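Local coordinates for protection of telomeres protein 1 (PDB 4HJ5) that binds single-stranded telomeric DNA through domains such as this one, protects the 3' overhang and regulates telomerase and telomere length, at residues V89-V94 with M118-V123. The protein carries 1 engineered substitution. Numbering follows the deposited sequence.
Sequences VVMKNV and MSIEKV
The flat groups are the peptide units that link two hydrogen-bonded antiparallel pairs, Val90 with Glu121 and Lys92 with Ser119. Val90 N reaches Glu121 O at 2.9 Å, nearly straight at hydrogen (171°), and Lys92 N meets Ser119 O at 2.8 Å; both return bonds are longer. One face of these strands carries Met91 and Ile120, whose side chains run side by side, Met91 CG 3.9 Å from Ile120 CG1. The other face carries Val90, Lys92, Ser119 and Glu121; here the CB of Lys92 passes 3.5 Å from Ser119 OG. At one end Val123 CG2 abuts Val90 CB at 3.6 Å, the two valines crossing at about a right angle. At the other, Met118, with CG anti to its backbone N (chi1 178°), lays CG 3.9 Å from Val94 CG1 and brings SD near Asn93 O. Shortening Met118 to an alanine would remove CG and SD, and is likely to open a gap beside Val94 CG1. Opposite Cys17, Asn93 and Val94 form a G1 beta bulge at the bend out of strand 88-92 in this OB-fold ssDNA-binding domain. Strand 119-123 pairs with 88-92, which in turn pairs with 16-28, while Leu108 of strand 104-108 and Cys79 of helix 73-79 pack against Ile120.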
ATOM      1  N   VAL A  89       4.588   1.161  -6.786  1.00 31.55           N
ATOM      2  CA  VAL A  89       5.549   1.406  -5.748  1.00 31.77           C
ATOM      3  C   VAL A  89       6.165   0.077  -5.357  1.00 28.53           C
ATOM      4  O   VAL A  89       5.537  -0.980  -5.511  1.00 26.94           O
ATOM      5  CB  VAL A  89       4.841   2.073  -4.554  1.00 36.00           C
ATOM      6  CG1 VAL A  89       3.945   1.074  -3.818  1.00 32.42           C
ATOM      7  CG2 VAL A  89       5.838   2.678  -3.637  1.00 26.08           C
ATOM      8  N   VAL A  90       7.401   0.110  -4.882  1.00 23.98           N
ATOM      9  CA  VAL A  90       7.969  -1.068  -4.242  1.00 25.26           C
ATOM     10  C   VAL A  90       8.281  -0.735  -2.785  1.00 30.79           C
ATOM     11  O   VAL A  90       9.031   0.210  -2.495  1.00 28.05           O
ATOM     12  CB  VAL A  90       9.233  -1.587  -4.972  1.00 28.37           C
ATOM     13  CG1 VAL A  90      10.330  -0.494  -5.060  1.00 27.21           C
ATOM     14  CG2 VAL A  90       9.760  -2.806  -4.286  1.00 29.81           C
ATOM     15  N   MET A  91       7.704  -1.499  -1.866  1.00 24.88           N
ATOM     16  CA  MET A  91       7.953  -1.248  -0.443  1.00 30.62           C
ATOM     17  C   MET A  91       8.750  -2.359   0.219  1.00 28.63           C
ATOM     18  O   MET A  91       8.394  -3.526   0.127  1.00 27.00           O
ATOM     19  CB  MET A  91       6.640  -0.967   0.286  1.00 30.57           C
ATOM     20  CG  MET A  91       5.866   0.141  -0.425  1.00 33.44           C
ATOM     21  SD  MET A  91       4.242   0.478   0.250  1.00 46.07           S
ATOM     22  CE  MET A  91       4.718   0.896   1.926  1.00 32.46           C
ATOM     23  N   LYS A  92       9.852  -1.984   0.868  1.00 29.80           N
ATOM     24  CA  LYS A  92      10.787  -2.977   1.403  1.00 28.46           C
ATOM     25  C   LYS A  92      10.863  -2.916   2.932  1.00 29.64           C
ATOM     26  O   LYS A  92      10.959  -1.835   3.508  1.00 27.35           O
ATOM     27  CB  LYS A  92      12.178  -2.804   0.765  1.00 34.27           C
ATOM     28  CG  LYS A  92      12.241  -3.250  -0.694  1.00 33.03           C
ATOM     29  CD  LYS A  92      13.462  -2.735  -1.441  1.00 44.46           C
ATOM     30  CE  LYS A  92      13.373  -3.109  -2.921  1.00 47.97           C
ATOM     31  NZ  LYS A  92      14.489  -2.559  -3.734  1.00 49.68           N
ATOM     32  N   ASN A  93      10.788  -4.082   3.570  1.00 31.10           N
ATOM     33  CA  ASN A  93      10.962  -4.193   5.019  1.00 33.59           C
ATOM     34  C   ASN A  93      10.088  -3.242   5.812  1.00 34.45           C
ATOM     35  O   ASN A  93      10.522  -2.676   6.809  1.00 34.45           O
ATOM     36  CB  ASN A  93      12.430  -3.989   5.400  1.00 35.08           C
ATOM     37  CG  ASN A  93      13.364  -4.845   4.571  1.00 37.49           C
ATOM     38  OD1 ASN A  93      13.110  -6.032   4.363  1.00 32.37           O
ATOM     39  ND2 ASN A  93      14.444  -4.246   4.081  1.00 36.72           N
ATOM     40  N   VAL A  94       8.845  -3.076   5.380  1.00 39.62           N
ATOM     41  CA  VAL A  94       7.914  -2.210   6.091  1.00 34.94           C
ATOM     42  C   VAL A  94       7.183  -2.963   7.200  1.00 34.19           C
ATOM     43  O   VAL A  94       7.089  -4.192   7.167  1.00 39.76           O
ATOM     44  CB  VAL A  94       6.939  -1.562   5.127  1.00 37.77           C
ATOM     45  CG1 VAL A  94       7.704  -0.587   4.199  1.00 30.77           C
ATOM     46  CG2 VAL A  94       6.201  -2.627   4.322  1.00 33.37           C
ATOM     47  N   MET A 118      14.442  -0.255   5.525  1.00 33.72           N
ATOM     48  CA  MET A 118      13.056   0.047   5.177  1.00 40.00           C
ATOM     49  C   MET A 118      13.006   1.157   4.138  1.00 35.17           C
ATOM     50  O   MET A 118      13.666   2.197   4.288  1.00 31.48           O
ATOM     51  CB  MET A 118      12.268   0.471   6.414  1.00 32.78           C
ATOM     52  CG  MET A 118      10.826   0.858   6.110  1.00 32.59           C
ATOM     53  SD  MET A 118       9.838   0.951   7.619  1.00 31.83           S
ATOM     54  CE  MET A 118      10.100   2.654   8.120  1.00 31.92           C
ATOM     55  N   SER A 119      12.218   0.945   3.091  1.00 24.42           N
ATOM     56  CA  SER A 119      12.167   1.909   2.016  1.00 29.63           C
ATOM     57  C   SER A 119      10.887   1.832   1.207  1.00 29.03           C
ATOM     58  O   SER A 119      10.174   0.824   1.223  1.00 29.90           O
ATOM     59  CB  SER A 119      13.347   1.695   1.072  1.00 34.46           C
ATOM     60  OG  SER A 119      13.157   0.528   0.308  1.00 32.43           O
ATOM     61  N   ILE A 120      10.606   2.919   0.502  1.00 27.04           N
ATOM     62  CA  ILE A 120       9.569   2.928  -0.508  1.00 25.85           C
ATOM     63  C   ILE A 120      10.103   3.707  -1.698  1.00 31.30           C
ATOM     64  O   ILE A 120      10.739   4.755  -1.522  1.00 28.85           O
ATOM     65  CB  ILE A 120       8.261   3.533   0.044  1.00 25.60           C
ATOM     66  CG1 ILE A 120       7.243   3.748  -1.072  1.00 33.85           C
ATOM     67  CG2 ILE A 120       8.538   4.823   0.793  1.00 31.81           C
ATOM     68  CD1 ILE A 120       5.864   4.101  -0.558  1.00 32.41           C
ATOM     69  N   GLU A 121       9.898   3.179  -2.901  1.00 26.72           N
ATOM     70  CA  GLU A 121      10.361   3.862  -4.099  1.00 31.33           C
ATOM     71  C   GLU A 121       9.423   3.588  -5.268  1.00 31.14           C
ATOM     72  O   GLU A 121       8.891   2.494  -5.399  1.00 33.53           O
ATOM     73  CB  GLU A 121      11.783   3.423  -4.453  1.00 29.93           C
ATOM     74  CG  GLU A 121      12.827   3.751  -3.384  1.00 34.34           C
ATOM     75  CD  GLU A 121      13.221   5.228  -3.344  1.00 31.47           C
ATOM     76  OE1 GLU A 121      12.713   6.017  -4.167  1.00 30.76           O
ATOM     77  OE2 GLU A 121      14.053   5.594  -2.490  1.00 29.51           O
ATOM     78  N   LYS A 122       9.199   4.599  -6.099  1.00 26.48           N
ATOM     79  CA  LYS A 122       8.315   4.430  -7.246  1.00 35.59           C
ATOM     80  C   LYS A 122       8.950   3.396  -8.160  1.00 34.37           C
ATOM     81  O   LYS A 122      10.174   3.333  -8.267  1.00 37.75           O
ATOM     82  CB  LYS A 122       8.105   5.767  -7.969  1.00 33.41           C
ATOM     83  CG  LYS A 122       7.215   5.714  -9.212  1.00 33.77           C
ATOM     84  CD  LYS A 122       6.985   7.123  -9.797  1.00 36.05           C
ATOM     85  CE  LYS A 122       6.481   8.107  -8.731  1.00 37.24           C
ATOM     86  NZ  LYS A 122       6.179   9.511  -9.203  1.00 42.21           N
ATOM     87  N   VAL A 123       8.130   2.546  -8.765  1.00 31.07           N
ATOM     88  CA  VAL A 123       8.621   1.635  -9.791  1.00 36.18           C
ATOM     89  C   VAL A 123       8.192   2.143 -11.166  1.00 41.42           C
ATOM     90  O   VAL A 123       7.039   2.540 -11.369  1.00 33.32           O
ATOM     91  CB  VAL A 123       8.125   0.205  -9.594  1.00 37.83           C
ATOM     92  CG1 VAL A 123       8.612  -0.693 -10.742  1.00 39.30           C
ATOM     93  CG2 VAL A 123       8.578  -0.340  -8.246  1.00 34.19           C
TER